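Long-range contacts in nitric oxide dioxygenase (Rhodothermus marinus DSM 4252, PDB 6WK3), which probably acts as a heme-dependent nitric oxide dioxygenase of the globin family and, in this engineered form, serves as a carbene transferase: residues L97-L102 and A121-Y126; A16-L21 and A60-A65; V26-T31 and D104-V109. The protein carries 1 engineered substitution. All blocks are in the same frame, centred on the assembly; numbering follows the deposited sequence.

Interaction 1: residues L97-L102 and A121-Y126; sequences LVWECL and AWKEAY. With HEM (protoporphyrin IX containing Fe), chain E.
W99 and Y126 reach each other because both first torsions carry CG anti to the backbone N (chi1 162° for W99, 178° for Y126), sending each ring toward the other helix. W99 CB then lies over one face of the phenol, 3.8 Å from the Y126 ring centroid, a CH-pi contact. The phenol and the five-membered ring of the indole are inclined at 39°, neither stacked nor edge to face. The outer part of the indole is taken up by K123: K123 CA stands over the face of the W99 six-membered ring, K123 CB lies 3.4 Å from W99 CZ2, and the methylenes beyond run past the indole nitrogen, K123 CE coming to 3.9 Å from W99 NE1. This is the near-antiparallel pairing of helices G and H of the globin fold, here the helices 94-110 and 116-145. On the heme side, Y126 is wedged among apolar groups. L102 CD2 touches Y126 CD2 at 3.7 Å, while Y126 CE2 approaches the vinyl carbon CAB of the heme at 3.4 Å. V98 crosses the phenol at about a right angle, V98 CB lying 3.5 Å from Y126 OH, and V98 CG2 lies 3.5 Å from the heme methyl CMC. The buried hydroxyl is satisfied outside the two segments by a hydrogen bond to Y95 O, which ties the phenol to the start of helix 94-110. W122 adds its CB beside W99 CH2, whereas its indole N-H bonds S17 OG.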
loop_
_atom_site.group_PDB
_atom_site.type_symbol
_atom_site.label_atom_id
_atom_site.label_comp_id
_atom_site.label_asym_id
_atom_site.label_seq_id
_atom_site.Cartn_x
_atom_site.Cartn_y
_atom_site.Cartn_z
ATOM N N LEU A 97 -8.788 18.853 -4.881
ATOM C CA LEU A 97 -10.145 18.392 -4.594
ATOM C C LEU A 97 -10.292 17.975 -3.140
ATOM O O LEU A 97 -11.300 18.292 -2.496
ATOM C CB LEU A 97 -10.523 17.227 -5.509
ATOM C CG LEU A 97 -10.009 17.263 -6.944
ATOM C CD1 LEU A 97 -10.425 15.995 -7.680
ATOM C CD2 LEU A 97 -10.521 18.506 -7.653
ATOM N N VAL A 98 -9.303 17.254 -2.607
ATOM C CA VAL A 98 -9.399 16.793 -1.228
ATOM C C VAL A 98 -9.253 17.959 -0.259
ATOM O O VAL A 98 -9.857 17.953 0.821
ATOM C CB VAL A 98 -8.364 15.683 -0.965
ATOM C CG1 VAL A 98 -8.218 15.409 0.527
ATOM C CG2 VAL A 98 -8.778 14.424 -1.693
ATOM N N TRP A 99 -8.489 18.990 -0.622
ATOM C CA TRP A 99 -8.446 20.171 0.236
ATOM C C TRP A 99 -9.800 20.862 0.267
ATOM O O TRP A 99 -10.279 21.269 1.332
ATOM C CB TRP A 99 -7.377 21.165 -0.213
ATOM C CG TRP A 99 -7.671 22.495 0.399
ATOM C CD1 TRP A 99 -8.018 23.646 -0.251
ATOM C CD2 TRP A 99 -7.711 22.797 1.800
ATOM N NE1 TRP A 99 -8.251 24.648 0.658
ATOM C CE2 TRP A 99 -8.072 24.153 1.924
ATOM C CE3 TRP A 99 -7.475 22.053 2.961
ATOM C CZ2 TRP A 99 -8.201 24.778 3.161
ATOM C CZ3 TRP A 99 -7.596 22.679 4.185
ATOM C CH2 TRP A 99 -7.958 24.027 4.277
ATOM N N GLU A 100 -10.421 21.027 -0.904
ATOM C CA GLU A 100 -11.750 21.627 -0.975
ATOM C C GLU A 100 -12.718 20.920 -0.031
ATOM O O GLU A 100 -13.412 21.562 0.766
ATOM C CB GLU A 100 -12.261 21.574 -2.418
ATOM C CG GLU A 100 -13.657 22.133 -2.609
ATOM C CD GLU A 100 -14.356 21.551 -3.826
ATOM O OE1 GLU A 100 -15.519 21.108 -3.692
ATOM O OE2 GLU A 100 -13.741 21.536 -4.916
ATOM N N CYS A 101 -12.747 19.586 -0.089
ATOM C CA CYS A 101 -13.637 18.814 0.773
ATOM C C CYS A 101 -13.203 18.856 2.231
ATOM O O CYS A 101 -14.056 18.815 3.128
ATOM C CB CYS A 101 -13.712 17.368 0.280
ATOM S SG CYS A 101 -14.235 17.224 -1.454
ATOM N N LEU A 102 -11.896 18.934 2.490
ATOM C CA LEU A 102 -11.412 19.009 3.865
ATOM C C LEU A 102 -11.712 20.369 4.486
ATOM O O LEU A 102 -12.041 20.457 5.676
ATOM C CB LEU A 102 -9.911 18.717 3.904
ATOM C CG LEU A 102 -9.172 18.903 5.232
ATOM C CD1 LEU A 102 -9.766 18.018 6.314
ATOM C CD2 LEU A 102 -7.681 18.622 5.057
ATOM N N ALA A 121 -4.664 28.582 8.170
ATOM C CA ALA A 121 -3.580 27.801 8.755
ATOM C C ALA A 121 -3.622 26.361 8.259
ATOM O O ALA A 121 -2.594 25.796 7.869
ATOM C CB ALA A 121 -3.654 27.852 10.283
ATOM N N TRP A 122 -4.815 25.757 8.241
ATOM C CA TRP A 122 -4.925 24.374 7.791
ATOM C C TRP A 122 -4.691 24.250 6.294
ATOM O O TRP A 122 -4.175 23.226 5.838
ATOM C CB TRP A 122 -6.282 23.791 8.183
ATOM C CG TRP A 122 -6.211 23.162 9.530
ATOM C CD1 TRP A 122 -6.656 23.688 10.710
ATOM C CD2 TRP A 122 -5.611 21.901 9.852
ATOM N NE1 TRP A 122 -6.383 22.823 11.743
ATOM C CE2 TRP A 122 -5.744 21.720 11.242
ATOM C CE3 TRP A 122 -4.982 20.902 9.096
ATOM C CZ2 TRP A 122 -5.271 20.581 11.894
ATOM C CZ3 TRP A 122 -4.514 19.771 9.744
ATOM C CH2 TRP A 122 -4.660 19.619 11.129
ATOM N N LYS A 123 -5.047 25.276 5.519
ATOM C CA LYS A 123 -4.718 25.265 4.099
ATOM C C LYS A 123 -3.211 25.210 3.894
ATOM O O LYS A 123 -2.718 24.431 3.070
ATOM C CB LYS A 123 -5.308 26.492 3.406
ATOM C CG LYS A 123 -5.092 26.509 1.904
ATOM C CD LYS A 123 -5.758 27.712 1.261
ATOM C CE LYS A 123 -5.856 27.545 -0.248
ATOM N NZ LYS A 123 -4.512 27.388 -0.875
ATOM N N GLU A 124 -2.463 26.021 4.645
ATOM C CA GLU A 124 -1.009 25.999 4.527
ATOM C C GLU A 124 -0.437 24.675 5.015
ATOM O O GLU A 124 0.457 24.107 4.377
ATOM C CB GLU A 124 -0.399 27.168 5.301
ATOM N N ALA A 125 -0.936 24.166 6.143
ATOM C CA ALA A 125 -0.477 22.867 6.622
ATOM C C ALA A 125 -0.836 21.763 5.641
ATOM O O ALA A 125 -0.077 20.803 5.478
ATOM C CB ALA A 125 -1.068 22.573 8.000
ATOM N N TYR A 126 -1.980 21.889 4.970
ATOM C CA TYR A 126 -2.344 20.922 3.944
ATOM C C TYR A 126 -1.435 21.052 2.730
ATOM O O TYR A 126 -0.958 20.046 2.194
ATOM C CB TYR A 126 -3.810 21.100 3.540
ATOM C CG TYR A 126 -4.233 20.146 2.450
ATOM C CD1 TYR A 126 -4.067 20.471 1.107
ATOM C CD2 TYR A 126 -4.776 18.909 2.763
ATOM C CE1 TYR A 126 -4.426 19.591 0.114
ATOM C CE2 TYR A 126 -5.151 18.026 1.775
ATOM C CZ TYR A 126 -4.977 18.372 0.454
ATOM O OH TYR A 126 -5.352 17.493 -0.534
HETATM C CHA HEM E . -4.729 6.569 1.914
HETATM C CHB HEM E . -3.650 10.766 4.125
HETATM C CHC HEM E . -4.466 12.976 -0.104
HETATM C CHD HEM E . -6.938 9.069 -1.604
HETATM C C1A HEM E . -4.308 7.485 2.858
HETATM C C2A HEM E . -3.798 7.188 4.179
HETATM C C3A HEM E . -3.507 8.339 4.789
HETATM C C4A HEM E . -3.812 9.420 3.880
HETATM C CMA HEM E . -2.941 8.494 6.215
HETATM C CAA HEM E . -3.621 5.781 4.779
HETATM C CBA HEM E . -2.221 5.289 4.431
HETATM C CGA HEM E . -1.943 4.002 5.163
HETATM O O1A HEM E . -2.139 2.916 4.565
HETATM O O2A HEM E . -1.524 4.059 6.347
HETATM C C1B HEM E . -3.718 11.747 3.158
HETATM C C2B HEM E . -3.328 13.135 3.297
HETATM C C3B HEM E . -3.568 13.750 2.125
HETATM C C4B HEM E . -4.101 12.762 1.207
HETATM C CMB HEM E . -2.769 13.738 4.604
HETATM C CAB HEM E . -3.315 15.222 1.715
HETATM C CBB HEM E . -2.456 16.026 2.343
HETATM C C1C HEM E . -5.237 12.132 -0.880
HETATM C C2C HEM E . -5.773 12.432 -2.186
HETATM C C3C HEM E . -6.472 11.374 -2.608
HETATM C C4C HEM E . -6.387 10.336 -1.591
HETATM C CMC HEM E . -5.586 13.760 -2.950
HETATM C CAC HEM E . -7.197 11.322 -3.970
HETATM C CBC HEM E . -8.274 10.558 -4.140
HETATM C C1D HEM E . -6.469 7.998 -0.866
HETATM C C2D HEM E . -6.622 6.580 -1.136
HETATM C C3D HEM E . -6.010 5.900 -0.149
HETATM C C4D HEM E . -5.443 6.856 0.769
HETATM C CMD HEM E . -7.373 5.986 -2.348
HETATM C CAD HEM E . -5.888 4.371 0.042
HETATM C CBD HEM E . -4.880 3.798 -0.946
HETATM C CGD HEM E . -4.400 2.440 -0.493
HETATM O O1D HEM E . -4.431 2.157 0.736
HETATM O O2D HEM E . -3.966 1.648 -1.371
HETATM N NA HEM E . -4.301 8.858 2.714
HETATM N NB HEM E . -4.179 11.559 1.873
HETATM N NC HEM E . -5.634 10.849 -0.554
HETATM N ND HEM E . -5.747 8.114 0.301
HETATM FE FE HEM E . -5.071 9.863 1.125
#

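Interaction 2: residues A16-L21 and A60-A65; sequences ASVPAL and ALLAYA
Where the start of helix B packs on the later part of helix E in the globin fold, V18 and L21 of helix 18-39 meet L62 and A65 of helix 50-66. V18 pairs with A65 and L21 with L62, V18 CA lying 6.1 Å from A65 CA and L21 CA 5.9 Å from L62 CA, so the two chains run in opposite senses through the contact. The methyl of A65 is held between two side chains from successive turns: V18 CG2 lies 3.5 Å from A65 CB, and L21 CD1 comes to 3.7 Å from the same A65 CB. L62 adds a third contact beside it. With CG anti to its backbone N (chi1 -171°) and a second bend at chi2 of 48°, it turns CD1 back toward the other helix, where L62 CD1 meets L21 CB at 3.8 Å and V18 CG1 at 4.2 Å. L21 CD1 also rests 3.9 Å from L61 O, a carbonyl already engaged by A65 N in the ordinary helix bond. W122 of helix 116-145 touches both L21 and A65. A60 touches the heme, which places the N-terminal end of 60-65 at the heme pocket. No hydrogen bond joins the two segments, and the side-chain atoms that meet are all aliphatic carbon. The fit therefore depends on shape: a one-carbon side chain at A65 allows two larger ones to close round it, and dispersion and exclusion of water supply the attraction.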
loop_
_atom_site.group_PDB
_atom_site.type_symbol
_atom_site.label_atom_id
_atom_site.label_comp_id
_atom_site.label_asym_id
_atom_site.label_seq_id
_atom_site.Cartn_x
_atom_site.Cartn_y
_atom_site.Cartn_z
ATOM N N ALA A 16 -3.056 24.516 18.065
ATOM C CA ALA A 16 -4.149 24.817 18.979
ATOM C C ALA A 16 -5.408 24.021 18.661
ATOM O O ALA A 16 -6.250 23.849 19.547
ATOM C CB ALA A 16 -4.449 26.317 18.958
ATOM N N SER A 17 -5.556 23.526 17.431
ATOM C CA SER A 17 -6.726 22.726 17.097
ATOM C C SER A 17 -6.601 21.276 17.536
ATOM O O SER A 17 -7.563 20.521 17.372
ATOM C CB SER A 17 -7.012 22.782 15.590
ATOM O OG SER A 17 -5.840 22.621 14.815
ATOM N N VAL A 18 -5.460 20.864 18.094
ATOM C CA VAL A 18 -5.307 19.467 18.522
ATOM C C VAL A 18 -6.419 19.041 19.472
ATOM O O VAL A 18 -6.978 17.947 19.283
ATOM C CB VAL A 18 -3.899 19.234 19.086
ATOM C CG1 VAL A 18 -3.865 17.998 19.976
ATOM C CG2 VAL A 18 -2.896 19.073 17.957
ATOM N N PRO A 19 -6.810 19.829 20.488
ATOM C CA PRO A 19 -7.957 19.406 21.315
ATOM C C PRO A 19 -9.232 19.139 20.525
ATOM O O PRO A 19 -9.954 18.184 20.841
ATOM C CB PRO A 19 -8.116 20.574 22.295
ATOM C CG PRO A 19 -6.734 21.092 22.454
ATOM C CD PRO A 19 -6.118 20.994 21.085
ATOM N N ALA A 20 -9.535 19.952 19.507
ATOM C CA ALA A 20 -10.706 19.688 18.672
ATOM C C ALA A 20 -10.529 18.437 17.819
ATOM O O ALA A 20 -11.496 17.704 17.583
ATOM C CB ALA A 20 -11.002 20.892 17.777
ATOM N N LEU A 21 -9.309 18.183 17.343
ATOM C CA LEU A 21 -9.064 16.995 16.533
ATOM C C LEU A 21 -9.107 15.726 17.372
ATOM O O LEU A 21 -9.546 14.679 16.882
ATOM C CB LEU A 21 -7.722 17.114 15.813
ATOM C CG LEU A 21 -7.694 17.999 14.566
ATOM C CD1 LEU A 21 -6.295 18.054 13.990
ATOM C CD2 LEU A 21 -8.669 17.504 13.522
ATOM N N ALA A 60 -3.917 10.409 11.118
ATOM C CA ALA A 60 -2.859 11.190 10.495
ATOM C C ALA A 60 -3.053 12.680 10.750
ATOM O O ALA A 60 -2.103 13.384 11.107
ATOM C CB ALA A 60 -2.808 10.896 8.997
ATOM N N LEU A 61 -4.280 13.178 10.582
ATOM C CA LEU A 61 -4.542 14.582 10.893
ATOM C C LEU A 61 -4.136 14.905 12.326
ATOM O O LEU A 61 -3.429 15.887 12.577
ATOM C CB LEU A 61 -6.016 14.911 10.665
ATOM C CG LEU A 61 -6.487 14.933 9.211
ATOM C CD1 LEU A 61 -7.986 15.194 9.174
ATOM C CD2 LEU A 61 -5.729 15.963 8.382
ATOM N N LEU A 62 -4.556 14.067 13.276
ATOM C CA LEU A 62 -4.186 14.269 14.672
ATOM C C LEU A 62 -2.670 14.239 14.855
ATOM O O LEU A 62 -2.090 15.139 15.470
ATOM C CB LEU A 62 -4.854 13.207 15.541
ATOM C CG LEU A 62 -4.752 13.396 17.051
ATOM C CD1 LEU A 62 -5.108 14.822 17.443
ATOM C CD2 LEU A 62 -5.663 12.400 17.745
ATOM N N ALA A 63 -2.010 13.207 14.323
ATOM C CA ALA A 63 -0.564 13.098 14.487
ATOM C C ALA A 63 0.156 14.272 13.832
ATOM O O ALA A 63 1.106 14.819 14.397
ATOM C CB ALA A 63 -0.066 11.769 13.913
ATOM N N TYR A 64 -0.298 14.677 12.646
ATOM C CA TYR A 64 0.320 15.795 11.942
ATOM C C TYR A 64 0.182 17.089 12.730
ATOM O O TYR A 64 1.121 17.887 12.800
ATOM C CB TYR A 64 -0.323 15.936 10.565
ATOM C CG TYR A 64 0.245 17.020 9.679
ATOM C CD1 TYR A 64 1.618 17.235 9.587
ATOM C CD2 TYR A 64 -0.595 17.811 8.909
ATOM C CE1 TYR A 64 2.130 18.219 8.747
ATOM C CE2 TYR A 64 -0.099 18.790 8.079
ATOM C CZ TYR A 64 1.259 18.991 7.999
ATOM O OH TYR A 64 1.737 19.969 7.164
ATOM N N ALA A 65 -0.988 17.318 13.324
ATOM C CA ALA A 65 -1.180 18.515 14.131
ATOM C C ALA A 65 -0.339 18.460 15.402
ATOM O O ALA A 65 0.172 19.487 15.857
ATOM C CB ALA A 65 -2.665 18.690 14.456
#

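Interaction 3: residues V26-T31 and D104-V109; sequences VAISAT and DAIKEV
A27 O, which V109 CG2 approaches at 3.9 Å, is gripped by two donors of one residue: T31 N at 3.0 Å from A27 O in the ordinary helix bond, and T31 OG1 at 2.8 Å from A27 O. The two arrive from opposite faces of the carbonyl plane, the hydroxyl at a C=O...donor angle of 152° and tilted out of that plane. T31 chi1 of -63° sets OG1 beside the backbone N, within range of this carbonyl, and swings CG2 out to the other helix. There T31 CG2 lies 3.5 Å from E108 OE1 and packs on the A105 methyl. Replacing T31 by an alanine removes OG1 and CG2, which would probably cost A27 O its hydroxyl donor and open a gap beside A105 and E108. Deeper in, A105 CB presses 3.5 Å from I28 O, while I28 CG1 lies 3.9 Å from V109 CB and I28 CG2 leans obliquely on I106. Helices 18-39 and 94-110, B and G of the globin fold, cross here at 132°, their local axes 8.6 Å apart and the CA atoms of I28 and A105 only 5.3 Å apart. Such nearness is possible because alanine stands where the backbones meet. R39 of helix 18-39 holds D104 by a salt bridge beyond the crossing. No hydrogen bond passes between the two segments; the T31 hydroxyl bonds A27 O in its own helix, and the attraction across is mainly van der Waals, between aliphatic carbons and between carbons and oxygens.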
loop_
_atom_site.group_PDB
_atom_site.type_symbol
_atom_site.label_atom_id
_atom_site.label_comp_id
_atom_site.label_asym_id
_atom_site.label_seq_id
_atom_site.Cartn_x
_atom_site.Cartn_y
_atom_site.Cartn_z
ATOM N N VAL A 26 -12.344 12.098 13.497
ATOM C CA VAL A 26 -13.107 11.092 12.761
ATOM C C VAL A 26 -14.293 11.733 12.048
ATOM O O VAL A 26 -14.592 11.408 10.892
ATOM C CB VAL A 26 -13.553 9.959 13.701
ATOM C CG1 VAL A 26 -14.543 9.050 12.993
ATOM C CG2 VAL A 26 -12.344 9.164 14.176
ATOM N N ALA A 27 -14.987 12.654 12.720
ATOM C CA ALA A 27 -16.071 13.376 12.063
ATOM C C ALA A 27 -15.553 14.190 10.883
ATOM O O ALA A 27 -16.202 14.252 9.833
ATOM C CB ALA A 27 -16.788 14.280 13.063
ATOM N N ILE A 28 -14.383 14.815 11.030
ATOM C CA ILE A 28 -13.829 15.607 9.936
ATOM C C ILE A 28 -13.426 14.702 8.779
ATOM O O ILE A 28 -13.724 14.988 7.612
ATOM C CB ILE A 28 -12.643 16.454 10.434
ATOM C CG1 ILE A 28 -13.132 17.580 11.352
ATOM C CG2 ILE A 28 -11.852 17.005 9.256
ATOM C CD1 ILE A 28 -12.018 18.242 12.186
ATOM N N SER A 29 -12.767 13.586 9.083
ATOM C CA SER A 29 -12.305 12.688 8.031
ATOM C C SER A 29 -13.483 12.031 7.308
ATOM O O SER A 29 -13.512 11.982 6.072
ATOM C CB SER A 29 -11.352 11.647 8.631
ATOM O OG SER A 29 -11.296 10.461 7.856
ATOM N N ALA A 30 -14.482 11.553 8.059
ATOM C CA ALA A 30 -15.641 10.915 7.431
ATOM C C ALA A 30 -16.435 11.909 6.589
ATOM O O ALA A 30 -16.842 11.600 5.461
ATOM C CB ALA A 30 -16.542 10.281 8.492
ATOM N N THR A 31 -16.685 13.102 7.136
ATOM C CA THR A 31 -17.380 14.139 6.379
ATOM C C THR A 31 -16.593 14.526 5.138
ATOM O O THR A 31 -17.171 14.773 4.074
ATOM C CB THR A 31 -17.611 15.358 7.266
ATOM O OG1 THR A 31 -18.463 14.991 8.359
ATOM C CG2 THR A 31 -18.236 16.498 6.478
ATOM N N ASP A 104 -14.314 22.301 3.806
ATOM C CA ASP A 104 -15.731 22.328 4.146
ATOM C C ASP A 104 -16.071 21.324 5.244
ATOM O O ASP A 104 -17.028 21.538 5.997
ATOM C CB ASP A 104 -16.572 22.086 2.890
ATOM C CG ASP A 104 -16.384 23.184 1.842
ATOM O OD1 ASP A 104 -16.033 24.325 2.222
ATOM O OD2 ASP A 104 -16.579 22.909 0.639
ATOM N N ALA A 105 -15.308 20.234 5.360
ATOM C CA ALA A 105 -15.485 19.342 6.501
ATOM C C ALA A 105 -15.152 20.055 7.804
ATOM O O ALA A 105 -15.855 19.896 8.808
ATOM C CB ALA A 105 -14.623 18.092 6.339
ATOM N N ILE A 106 -14.082 20.853 7.805
ATOM C CA ILE A 106 -13.724 21.615 8.999
ATOM C C ILE A 106 -14.771 22.686 9.285
ATOM O O ILE A 106 -15.179 22.878 10.436
ATOM C CB ILE A 106 -12.312 22.214 8.842
ATOM C CG1 ILE A 106 -11.261 21.100 8.854
ATOM C CG2 ILE A 106 -12.025 23.213 9.954
ATOM C CD1 ILE A 106 -9.842 21.573 8.553
ATOM N N LYS A 107 -15.237 23.387 8.242
ATOM C CA LYS A 107 -16.282 24.397 8.419
ATOM C C LYS A 107 -17.537 23.798 9.039
ATOM O O LYS A 107 -18.192 24.430 9.877
ATOM C CB LYS A 107 -16.625 25.042 7.076
ATOM C CG LYS A 107 -15.691 26.156 6.649
ATOM C CD LYS A 107 -16.131 26.756 5.320
ATOM C CE LYS A 107 -15.016 27.576 4.698
ATOM N NZ LYS A 107 -15.313 28.031 3.316
ATOM N N GLU A 108 -17.888 22.578 8.643
ATOM C CA GLU A 108 -19.120 21.965 9.119
ATOM C C GLU A 108 -18.977 21.450 10.546
ATOM O O GLU A 108 -19.835 21.711 11.397
ATOM C CB GLU A 108 -19.521 20.835 8.174
ATOM C CG GLU A 108 -20.954 20.377 8.290
ATOM C CD GLU A 108 -21.231 19.198 7.382
ATOM O OE1 GLU A 108 -21.086 18.042 7.845
ATOM O OE2 GLU A 108 -21.574 19.430 6.200
ATOM N N VAL A 109 -17.890 20.730 10.831
ATOM C CA VAL A 109 -17.782 20.049 12.116
ATOM C C VAL A 109 -17.504 21.042 13.237
ATOM O O VAL A 109 -18.127 20.982 14.302
ATOM C CB VAL A 109 -16.709 18.947 12.051
ATOM C CG1 VAL A 109 -16.426 18.405 13.442
ATOM C CG2 VAL A 109 -17.171 17.822 11.123
#

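In the fold
The three contacts join four helices of the globin fold, with centres 12 to 14 Å apart. Along the chain interaction 2 opens first, interaction 3 opens inside it, and interaction 1 opens only after interaction 2 has closed but before interaction 3 does. Helix 18-39 serves interactions 2 and 3, and helix 94-110 serves interactions 3 and 1. W122 of interaction 1 borders both other contacts, with I106 on the side of interaction 3; I28 meets both L21 and L102. Y64 OH adds a probable hydrogen bond to A125 O. One continuous apolar core thus runs from the B/E contact of interaction 2 to the heme side of interaction 1.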